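Long-range contacts in flavoredoxin (Methanosarcina acetivorans, PDB 3BNK), which binds flavin mononucleotide and probably serves as an electron-transfer flavoprotein: residues M16-L21 with D158-T163; F71-M76 with E112-L117; A23-K28 with S54-E59. All coordinates share one frame; numbering follows the deposited sequence.

Contact 1: M16-L21 with D158-T163. With FMN (flavin mononucleotide), chain D.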
loop_
_atom_site.group_PDB
_atom_site.type_symbol
_atom_site.label_atom_id
_atom_site.label_comp_id
_atom_site.label_asym_id
_atom_site.label_seq_id
_atom_site.Cartn_x
_atom_site.Cartn_y
_atom_site.Cartn_z
ATOM N N MET B 16 -0.390 -6.788 0.836
ATOM C CA MET B 16 0.296 -5.715 1.522
ATOM C C MET B 16 1.803 -5.842 1.325
ATOM O O MET B 16 2.313 -6.940 1.096
ATOM C CB MET B 16 -0.016 -5.743 3.019
ATOM C CG MET B 16 -1.434 -5.329 3.375
ATOM S SD MET B 16 -1.827 -5.704 5.091
ATOM C CE MET B 16 -2.380 -7.411 4.916
ATOM N N PRO B 17 2.525 -4.715 1.446
ATOM C CA PRO B 17 3.980 -4.768 1.506
ATOM C C PRO B 17 4.421 -5.226 2.906
ATOM O O PRO B 17 3.601 -5.303 3.824
ATOM C CB PRO B 17 4.374 -3.305 1.281
ATOM C CG PRO B 17 3.229 -2.538 1.893
ATOM C CD PRO B 17 2.012 -3.333 1.574
ATOM N N VAL B 18 5.694 -5.541 3.073
ATOM C CA VAL B 18 6.217 -5.915 4.391
ATOM C C VAL B 18 7.376 -5.004 4.732
ATOM O O VAL B 18 8.431 -5.015 4.072
ATOM C CB VAL B 18 6.643 -7.409 4.481
ATOM C CG1 VAL B 18 7.313 -7.707 5.812
ATOM C CG2 VAL B 18 5.447 -8.308 4.278
ATOM N N THR B 19 7.161 -4.207 5.771
ATOM C CA THR B 19 8.110 -3.203 6.148
ATOM C C THR B 19 8.346 -3.257 7.651
ATOM O O THR B 19 7.556 -3.828 8.397
ATOM C CB THR B 19 7.673 -1.767 5.665
ATOM O OG1 THR B 19 8.804 -0.915 5.672
ATOM C CG2 THR B 19 6.697 -1.141 6.576
ATOM N N LEU B 20 9.453 -2.672 8.078
ATOM C CA LEU B 20 9.702 -2.477 9.485
ATOM C C LEU B 20 9.634 -0.973 9.779
ATOM O O LEU B 20 10.307 -0.159 9.142
ATOM C CB LEU B 20 11.049 -3.092 9.869
ATOM C CG LEU B 20 11.149 -4.448 10.585
ATOM C CD1 LEU B 20 9.815 -5.130 10.897
ATOM C CD2 LEU B 20 12.158 -5.402 9.897
ATOM N N LEU B 21 8.779 -0.614 10.726
ATOM C CA LEU B 21 8.594 0.775 11.081
ATOM C C LEU B 21 9.449 1.086 12.308
ATOM O O LEU B 21 9.278 0.461 13.363
ATOM C CB LEU B 21 7.109 1.054 11.361
ATOM C CG LEU B 21 6.640 2.467 11.743
ATOM C CD1 LEU B 21 7.271 2.943 13.011
ATOM C CD2 LEU B 21 6.917 3.490 10.646
ATOM N N ASP B 158 14.476 -8.332 -3.173
ATOM C CA ASP B 158 13.751 -9.532 -2.730
ATOM C C ASP B 158 12.873 -9.265 -1.485
ATOM O O ASP B 158 13.042 -9.927 -0.438
ATOM C CB ASP B 158 14.718 -10.713 -2.506
ATOM C CG ASP B 158 13.999 -12.030 -2.218
ATOM O OD1 ASP B 158 14.465 -12.770 -1.314
ATOM O OD2 ASP B 158 12.980 -12.331 -2.880
ATOM N N PRO B 159 11.929 -8.299 -1.593
ATOM C CA PRO B 159 11.112 -7.970 -0.428
ATOM C C PRO B 159 10.001 -8.989 -0.189
ATOM O O PRO B 159 9.668 -9.792 -1.084
ATOM C CB PRO B 159 10.488 -6.629 -0.818
ATOM C CG PRO B 159 10.294 -6.737 -2.274
ATOM C CD PRO B 159 11.543 -7.480 -2.759
ATOM N N LEU B 160 9.434 -8.934 1.012
ATOM C CA LEU B 160 8.280 -9.764 1.365
ATOM C C LEU B 160 6.949 -9.055 1.100
ATOM O O LEU B 160 6.894 -7.832 1.004
ATOM C CB LEU B 160 8.373 -10.191 2.831
ATOM C CG LEU B 160 9.521 -11.148 3.130
ATOM C CD1 LEU B 160 9.844 -11.129 4.628
ATOM C CD2 LEU B 160 9.176 -12.559 2.602
ATOM N N LEU B 161 5.903 -9.863 0.948
ATOM C CA LEU B 161 4.512 -9.449 0.756
ATOM C C LEU B 161 3.675 -10.139 1.818
ATOM O O LEU B 161 4.061 -11.187 2.353
ATOM C CB LEU B 161 3.976 -9.860 -0.626
ATOM C CG LEU B 161 4.812 -9.507 -1.852
ATOM C CD1 LEU B 161 4.272 -10.200 -3.088
ATOM C CD2 LEU B 161 4.876 -7.992 -2.068
ATOM N N LEU B 162 2.516 -9.556 2.104
ATOM C CA LEU B 162 1.693 -10.030 3.190
ATOM C C LEU B 162 0.252 -10.058 2.780
ATOM O O LEU B 162 -0.242 -9.172 2.085
ATOM C CB LEU B 162 1.862 -9.169 4.450
ATOM C CG LEU B 162 0.914 -9.462 5.632
ATOM C CD1 LEU B 162 1.274 -10.785 6.306
ATOM C CD2 LEU B 162 0.904 -8.329 6.642
ATOM N N THR B 163 -0.421 -11.088 3.258
ATOM C CA THR B 163 -1.832 -11.225 3.063
ATOM C C THR B 163 -2.471 -11.575 4.431
ATOM O O THR B 163 -1.965 -12.423 5.163
ATOM C CB THR B 163 -2.055 -12.215 1.876
ATOM O OG1 THR B 163 -3.312 -11.985 1.252
ATOM C CG2 THR B 163 -1.902 -13.631 2.278
HETATM N N1 FMN D . 0.157 -3.237 13.229
HETATM C C2 FMN D . -0.307 -2.002 12.820
HETATM O O2 FMN D . -0.787 -1.243 13.654
HETATM N N3 FMN D . -0.221 -1.625 11.491
HETATM C C4 FMN D . 0.332 -2.503 10.574
HETATM O O4 FMN D . 0.395 -2.169 9.396
HETATM C C4A FMN D . 0.799 -3.757 10.988
HETATM N N5 FMN D . 1.345 -4.650 10.075
HETATM C C5A FMN D . 1.824 -5.880 10.485
HETATM C C6 FMN D . 2.393 -6.738 9.536
HETATM C C7 FMN D . 2.876 -7.995 9.931
HETATM C C7M FMN D . 3.574 -8.844 8.911
HETATM C C8 FMN D . 2.793 -8.383 11.276
HETATM C C8M FMN D . 3.518 -9.613 11.779
HETATM C C9 FMN D . 2.237 -7.507 12.219
HETATM C C9A FMN D . 1.756 -6.253 11.838
HETATM N N10 FMN D . 1.201 -5.366 12.768
HETATM C C10 FMN D . 0.717 -4.127 12.336
HETATM C "C1'" FMN D . 1.206 -5.692 14.238
HETATM C "C2'" FMN D . 2.305 -4.969 15.007
HETATM O "O2'" FMN D . 3.517 -4.999 14.278
HETATM C "C3'" FMN D . 2.567 -5.647 16.353
HETATM O "O3'" FMN D . 1.435 -5.627 17.205
HETATM C "C4'" FMN D . 3.799 -5.062 17.041
HETATM O "O4'" FMN D . 4.150 -5.895 18.114
HETATM C "C5'" FMN D . 3.636 -3.637 17.553
HETATM O "O5'" FMN D . 4.904 -3.311 18.090
HETATM P P FMN D . 5.111 -2.167 19.212
HETATM O O1P FMN D . 4.126 -2.391 20.323
HETATM O O2P FMN D . 4.822 -0.844 18.568
HETATM O O3P FMN D . 6.520 -2.149 19.737
HETATM O O HOH W 1 7.303 -5.132 0.636
HETATM O O HOH W 2 9.966 -6.762 2.631
#

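Contact 2: F71-M76 with E112-L117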
loop_
_atom_site.group_PDB
_atom_site.type_symbol
_atom_site.label_atom_id
_atom_site.label_comp_id
_atom_site.label_asym_id
_atom_site.label_seq_id
_atom_site.Cartn_x
_atom_site.Cartn_y
_atom_site.Cartn_z
ATOM N N PHE B 71 12.817 -1.837 4.538
ATOM C CA PHE B 71 12.411 -2.989 3.711
ATOM C C PHE B 71 13.314 -4.187 3.938
ATOM O O PHE B 71 14.423 -4.206 3.445
ATOM C CB PHE B 71 12.395 -2.628 2.209
ATOM C CG PHE B 71 11.272 -1.717 1.817
ATOM C CD1 PHE B 71 11.368 -0.337 2.030
ATOM C CD2 PHE B 71 10.116 -2.231 1.236
ATOM C CE1 PHE B 71 10.341 0.519 1.676
ATOM C CE2 PHE B 71 9.071 -1.392 0.874
ATOM C CZ PHE B 71 9.174 -0.006 1.100
ATOM N N PRO B 72 12.836 -5.206 4.681
ATOM C CA PRO B 72 13.657 -6.411 4.798
ATOM C C PRO B 72 13.650 -7.245 3.505
ATOM O O PRO B 72 12.711 -7.151 2.708
ATOM C CB PRO B 72 12.989 -7.165 5.950
ATOM C CG PRO B 72 11.526 -6.780 5.833
ATOM C CD PRO B 72 11.560 -5.327 5.422
ATOM N N TYR B 73 14.697 -8.033 3.285
ATOM C CA TYR B 73 14.665 -9.063 2.250
ATOM C C TYR B 73 14.051 -10.360 2.812
ATOM O O TYR B 73 13.870 -10.490 4.023
ATOM C CB TYR B 73 16.055 -9.289 1.619
ATOM C CG TYR B 73 17.144 -9.590 2.621
ATOM C CD1 TYR B 73 17.449 -10.906 2.977
ATOM C CD2 TYR B 73 17.868 -8.563 3.212
ATOM C CE1 TYR B 73 18.438 -11.187 3.900
ATOM C CE2 TYR B 73 18.874 -8.834 4.141
ATOM C CZ TYR B 73 19.147 -10.143 4.485
ATOM O OH TYR B 73 20.140 -10.412 5.401
ATOM N N SER B 74 13.707 -11.302 1.936
ATOM C CA SER B 74 12.949 -12.505 2.347
ATOM C C SER B 74 13.615 -13.361 3.439
ATOM O O SER B 74 12.930 -13.875 4.325
ATOM C CB SER B 74 12.557 -13.364 1.136
ATOM O OG SER B 74 13.688 -13.999 0.553
ATOM N N GLY B 75 14.939 -13.494 3.393
ATOM C CA GLY B 75 15.673 -14.236 4.429
ATOM C C GLY B 75 15.594 -13.650 5.834
ATOM O O GLY B 75 16.001 -14.295 6.795
ATOM N N MET B 76 15.071 -12.430 5.965
ATOM C CA MET B 76 14.838 -11.828 7.289
ATOM C C MET B 76 13.416 -12.071 7.816
ATOM O O MET B 76 13.012 -11.433 8.803
ATOM C CB MET B 76 15.100 -10.322 7.254
ATOM C CG MET B 76 16.525 -9.901 6.951
ATOM S SD MET B 76 16.634 -8.125 6.601
ATOM C CE MET B 76 16.200 -7.453 8.213
ATOM N N GLU B 112 20.543 -3.725 7.929
ATOM C CA GLU B 112 20.406 -4.945 7.146
ATOM C C GLU B 112 19.294 -4.854 6.077
ATOM O O GLU B 112 19.341 -5.556 5.063
ATOM C CB GLU B 112 20.229 -6.146 8.082
ATOM C CG GLU B 112 21.387 -6.301 9.124
ATOM C CD GLU B 112 21.083 -5.771 10.559
ATOM O OE1 GLU B 112 20.638 -4.627 10.734
ATOM O OE2 GLU B 112 21.335 -6.508 11.535
ATOM N N CYS B 113 18.323 -3.967 6.295
ATOM C CA CYS B 113 17.242 -3.735 5.328
ATOM C C CYS B 113 17.753 -3.147 4.000
ATOM O O CYS B 113 18.724 -2.392 3.968
ATOM C CB CYS B 113 16.119 -2.881 5.940
ATOM S SG CYS B 113 15.061 -3.822 7.097
ATOM N N THR B 114 17.086 -3.499 2.907
ATOM C CA THR B 114 17.581 -3.160 1.586
ATOM C C THR B 114 17.341 -1.706 1.203
ATOM O O THR B 114 18.002 -1.175 0.296
ATOM C CB THR B 114 16.986 -4.090 0.514
ATOM O OG1 THR B 114 15.597 -3.779 0.314
ATOM C CG2 THR B 114 17.167 -5.559 0.934
ATOM N N LEU B 115 16.386 -1.082 1.888
ATOM C CA LEU B 115 15.950 0.284 1.606
ATOM C C LEU B 115 15.357 0.874 2.882
ATOM O O LEU B 115 14.545 0.228 3.561
ATOM C CB LEU B 115 14.917 0.304 0.459
ATOM C CG LEU B 115 14.207 1.614 0.061
ATOM C CD1 LEU B 115 15.141 2.639 -0.653
ATOM C CD2 LEU B 115 13.012 1.318 -0.810
ATOM N N ASN B 116 15.785 2.094 3.204
ATOM C CA ASN B 116 15.296 2.825 4.387
ATOM C C ASN B 116 14.816 4.223 4.019
ATOM O O ASN B 116 15.561 5.001 3.422
ATOM C CB ASN B 116 16.384 2.941 5.473
ATOM C CG ASN B 116 17.293 1.731 5.535
ATOM O OD1 ASN B 116 18.319 1.677 4.847
ATOM N ND2 ASN B 116 16.945 0.767 6.387
ATOM N N LEU B 117 13.566 4.520 4.365
ATOM C CA LEU B 117 12.978 5.834 4.137
ATOM C C LEU B 117 12.836 6.563 5.467
ATOM O O LEU B 117 12.104 6.122 6.344
ATOM C CB LEU B 117 11.624 5.722 3.414
ATOM C CG LEU B 117 11.533 4.801 2.186
ATOM C CD1 LEU B 117 10.132 4.825 1.562
ATOM C CD2 LEU B 117 12.627 5.093 1.104
HETATM O O HOH W 3 13.851 -5.819 0.411
#

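Contact 3: A23-K28 with S54-E59. With FMN (flavin mononucleotide), chain D.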
loop_
_atom_site.group_PDB
_atom_site.type_symbol
_atom_site.label_atom_id
_atom_site.label_comp_id
_atom_site.label_asym_id
_atom_site.label_seq_id
_atom_site.Cartn_x
_atom_site.Cartn_y
_atom_site.Cartn_z
ATOM N N ALA B 23 10.942 3.773 15.212
ATOM C CA ALA B 23 10.769 5.003 15.960
ATOM C C ALA B 23 11.539 4.955 17.271
ATOM O O ALA B 23 11.720 3.884 17.875
ATOM C CB ALA B 23 9.288 5.287 16.202
ATOM N N ASN B 24 12.044 6.112 17.683
ATOM C CA ASN B 24 12.541 6.262 19.039
ATOM C C ASN B 24 11.358 6.441 19.965
ATOM O O ASN B 24 10.453 7.224 19.673
ATOM C CB ASN B 24 13.488 7.457 19.170
ATOM C CG ASN B 24 14.927 7.111 18.811
ATOM O OD1 ASN B 24 15.213 6.047 18.252
ATOM N ND2 ASN B 24 15.838 8.010 19.141
ATOM N N VAL B 25 11.360 5.679 21.054
ATOM C CA VAL B 25 10.370 5.810 22.109
ATOM C C VAL B 25 11.186 5.929 23.384
ATOM O O VAL B 25 11.998 5.048 23.690
ATOM C CB VAL B 25 9.394 4.607 22.185
ATOM C CG1 VAL B 25 8.131 4.998 22.968
ATOM C CG2 VAL B 25 9.000 4.101 20.787
ATOM N N LYS B 26 11.002 7.043 24.094
ATOM C CA LYS B 26 11.800 7.383 25.276
ATOM C C LYS B 26 13.306 7.217 25.017
ATOM O O LYS B 26 14.041 6.671 25.850
ATOM C CB LYS B 26 11.356 6.561 26.497
ATOM C CG LYS B 26 9.975 6.912 27.025
ATOM C CD LYS B 26 9.495 5.853 28.015
ATOM C CE LYS B 26 7.998 5.952 28.246
ATOM N NZ LYS B 26 7.436 4.644 28.702
ATOM N N GLY B 27 13.745 7.686 23.850
ATOM C CA GLY B 27 15.161 7.695 23.484
ATOM C C GLY B 27 15.729 6.380 22.976
ATOM O O GLY B 27 16.904 6.327 22.579
ATOM N N LYS B 28 14.906 5.326 22.977
ATOM C CA LYS B 28 15.342 3.978 22.578
ATOM C C LYS B 28 14.656 3.526 21.294
ATOM O O LYS B 28 13.468 3.754 21.105
ATOM C CB LYS B 28 15.073 2.980 23.707
ATOM C CG LYS B 28 15.779 1.633 23.574
ATOM C CD LYS B 28 16.036 0.960 24.947
ATOM C CE LYS B 28 14.770 0.789 25.790
ATOM N NZ LYS B 28 13.657 0.050 25.106
ATOM N N SER B 54 -3.248 0.705 20.005
ATOM C CA SER B 54 -2.832 -0.209 21.084
ATOM C C SER B 54 -1.325 -0.419 21.157
ATOM O O SER B 54 -0.812 -0.877 22.192
ATOM C CB SER B 54 -3.572 -1.559 21.023
ATOM O OG SER B 54 -3.112 -2.397 19.961
ATOM N N HIS B 55 -0.613 -0.046 20.091
ATOM C CA HIS B 55 0.840 -0.282 20.016
ATOM C C HIS B 55 1.692 0.746 20.761
ATOM O O HIS B 55 1.236 1.854 21.100
ATOM C CB HIS B 55 1.324 -0.397 18.567
ATOM C CG HIS B 55 0.588 -1.415 17.756
ATOM N ND1 HIS B 55 0.120 -2.597 18.284
ATOM C CD2 HIS B 55 0.264 -1.438 16.442
ATOM C CE1 HIS B 55 -0.483 -3.292 17.336
ATOM N NE2 HIS B 55 -0.406 -2.613 16.210
ATOM N N TYR B 56 2.948 0.363 20.988
ATOM C CA TYR B 56 3.922 1.180 21.704
ATOM C C TYR B 56 4.527 2.242 20.788
ATOM O O TYR B 56 4.897 3.329 21.236
ATOM C CB TYR B 56 5.016 0.259 22.259
ATOM C CG TYR B 56 6.030 0.904 23.163
ATOM C CD1 TYR B 56 5.667 1.386 24.430
ATOM C CD2 TYR B 56 7.363 0.994 22.780
ATOM C CE1 TYR B 56 6.602 1.959 25.274
ATOM C CE2 TYR B 56 8.306 1.564 23.617
ATOM C CZ TYR B 56 7.921 2.046 24.861
ATOM O OH TYR B 56 8.860 2.619 25.693
ATOM N N THR B 57 4.606 1.910 19.499
ATOM C CA THR B 57 5.244 2.754 18.494
ATOM C C THR B 57 4.672 4.200 18.380
ATOM O O THR B 57 5.466 5.146 18.286
ATOM C CB THR B 57 5.317 2.008 17.128
ATOM O OG1 THR B 57 6.118 0.821 17.278
ATOM C CG2 THR B 57 5.904 2.885 16.018
ATOM N N PRO B 58 3.314 4.377 18.403
ATOM C CA PRO B 58 2.749 5.727 18.230
ATOM C C PRO B 58 3.237 6.774 19.226
ATOM O O PRO B 58 3.432 7.925 18.816
ATOM C CB PRO B 58 1.241 5.512 18.394
ATOM C CG PRO B 58 1.035 4.092 18.051
ATOM C CD PRO B 58 2.244 3.374 18.560
ATOM N N GLU B 59 3.429 6.392 20.497
ATOM C CA GLU B 59 4.022 7.290 21.510
ATOM C C GLU B 59 5.338 7.878 21.022
ATOM O O GLU B 59 5.597 9.046 21.223
ATOM C CB GLU B 59 4.326 6.564 22.819
ATOM C CG GLU B 59 3.165 5.840 23.456
ATOM C CD GLU B 59 3.551 5.202 24.772
ATOM O OE1 GLU B 59 4.549 5.659 25.402
ATOM O OE2 GLU B 59 2.839 4.255 25.178
HETATM N N1 FMN D . 0.157 -3.237 13.229
HETATM C C2 FMN D . -0.307 -2.002 12.820
HETATM O O2 FMN D . -0.787 -1.243 13.654
HETATM N N3 FMN D . -0.221 -1.625 11.491
HETATM C C4 FMN D . 0.332 -2.503 10.574
HETATM O O4 FMN D . 0.395 -2.169 9.396
HETATM C C4A FMN D . 0.799 -3.757 10.988
HETATM N N5 FMN D . 1.345 -4.650 10.075
HETATM C C5A FMN D . 1.824 -5.880 10.485
HETATM C C6 FMN D . 2.393 -6.738 9.536
HETATM C C7 FMN D . 2.876 -7.995 9.931
HETATM C C7M FMN D . 3.574 -8.844 8.911
HETATM C C8 FMN D . 2.793 -8.383 11.276
HETATM C C8M FMN D . 3.518 -9.613 11.779
HETATM C C9 FMN D . 2.237 -7.507 12.219
HETATM C C9A FMN D . 1.756 -6.253 11.838
HETATM N N10 FMN D . 1.201 -5.366 12.768
HETATM C C10 FMN D . 0.717 -4.127 12.336
HETATM C "C1'" FMN D . 1.206 -5.692 14.238
HETATM C "C2'" FMN D . 2.305 -4.969 15.007
HETATM O "O2'" FMN D . 3.517 -4.999 14.278
HETATM C "C3'" FMN D . 2.567 -5.647 16.353
HETATM O "O3'" FMN D . 1.435 -5.627 17.205
HETATM C "C4'" FMN D . 3.799 -5.062 17.041
HETATM O "O4'" FMN D . 4.150 -5.895 18.114
HETATM C "C5'" FMN D . 3.636 -3.637 17.553
HETATM O "O5'" FMN D . 4.904 -3.311 18.090
HETATM P P FMN D . 5.111 -2.167 19.212
HETATM O O1P FMN D . 4.126 -2.391 20.323
HETATM O O2P FMN D . 4.822 -0.844 18.568
HETATM O O3P FMN D . 6.520 -2.149 19.737
#

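Contact 1: M16-L21 with D158-T163
Leu162, alongside Met16, brings CD2 obliquely to the C6/C7M rim of the FMN flavin from off the ring plane, not stacked over its face, 3.5 Å from C7M. The two residues form a hydrogen-bonded antiparallel pair in the sheet of the flavin reductase-like domain, whose characteristic fold is the FMN-binding split barrel. The Leu162 peptide is the other flat group: Met16 N lies in the plane of its carbonyl and binds Leu162 O at 2.7 Å, while Leu162 N returns a bond to Met16 O from 30° out of that carbonyl's plane. Met16 bends at chi3 (-86°), which brings CE to 3.8 Å from Leu162 CD2. An alanine in place of Leu162 would remove both methyls and is likely to leave Met16 CE and flavin C7M without their shared apolar neighbour. Farther along, Val18 CG2 rests 3.5 Å from the carbonyl carbon of Leu161, and Val18 CB meets Leu160 CB. Ile13 and Pro15 of the second subunit pack on Pro17 and Leu161. At Val18 and Leu160 two waters bridge the strands: one joins Val18 N to Leu160 O, and the second accepts a hydrogen bond from Leu160 N and donates one to Val18 O at 2.7 Å.

Contact 2: F71-M76 with E112-L117
Phe71 and Leu115 form the tight end of this contact, their side chains side by side and pointing the same way. Leu115 CD2 sits 3.7 Å from Phe71 CD1, and Leu115 O lies in the plane of the phenyl ring, at its edge. Two backbone bonds hold the two segments together here: Phe71 N donates to Leu115 O (2.9 Å), and Thr114 N donates to Phe71 O (2.8 Å). Cys113 fills the next position, with CB only 3.3 Å from Phe71 O and SG against the Phe71-Pro72 peptide; Met76 CE closes on the same sulfur at 4.0 Å. The packing thins toward the partly exposed Tyr73 and Glu112. Tyr73 CG sits between the backbone N and the carbonyl carbon (chi1 54°), which puts the ring edge at CE2 against Glu112 O (3.4 Å), in the ring plane, while Met76 CG lies over one ring face, offset toward the rim. Thr114 CG2 fills in beside Tyr73 CD2, and Thr114 OG1 binds a water at 2.7 Å that also reaches Pro72 O weakly. The Glu112 carboxylate leads away, to Glu98 N. The contact thus joins antiparallel barrel-sheet neighbours, strands 66-71 and 115-126, where the first runs out into the loop before helix 77-83, with Met76 as its N-cap; Met157 of helix 154-157 packs on Leu115 and Thr114, strand 130-142 on Leu117, and Tyr14 of the second subunit on Phe71.

Contact 3: A23-K28 with S54-E59
Val25 lies over one face of the Tyr56 ring, its CG1 3.9 Å from the centroid and 29° off the ring normal, a CH-pi contact. The two side chains run obliquely across each other, CG1 coming closest to CE2 and CZ. Lys26 approaches the same ring differently: its extended chain crosses at about a right angle and brings NZ near the ring plane, 3.9 Å from Tyr56 OH. Glu59 lies just beyond, its OE1 4.5 Å from Lys26 NZ, too far for a salt bridge though the opposite charges probably attract. Glu59 CB also backs Val25 CG1, and Ala23 CB meets Thr57 CG2 at 4.2 Å. A tight type I' turn, Val25 to Lys28, presents Val25 and Lys26 to these partners. Tyr56 CG stands opposite the backbone N (chi1 -173°), which swings the phenol toward the hairpin while the N-H faces the FMN phosphate. Tyr56 N binds FMN O1P at 3.1 Å, nearly straight at 167°; Thr57 N binds O2P at 2.9 Å. Thr57 OG1 also lies on O2P, at a distance so short that its length is doubtful. His55 sets one ring face against the C5' of FMN and gives a weak bond from NE2 to flavin N1 (3.1 Å). Backbone N-H groups of Tyr56 and Thr57, beside a strand hairpin, form the phosphate end of the FMN site in this flavin reductase-like fold.

Strand 16-25 carries the first segments of both contact 1 and contact 3. Going on from the N terminus, contact 3 closes first, bringing helix 57-64 back to the hairpin of strands 16-25 and 28-41. Contact 2 follows in series, shutting the loop from the end of strand 66-71 to the start of strand 115-126. Contact 1 closes last, through strand 160-163, and encloses both; none of the loops cross. Contacts 1 and 2 touch directly, Val18 O resting on Pro72 CD, whereas contacts 1 and 3 meet through Leu21 and Thr57. Contacts 1 and 3 also reach the same FMN, one at the flavin ring and the other chiefly at the phosphate.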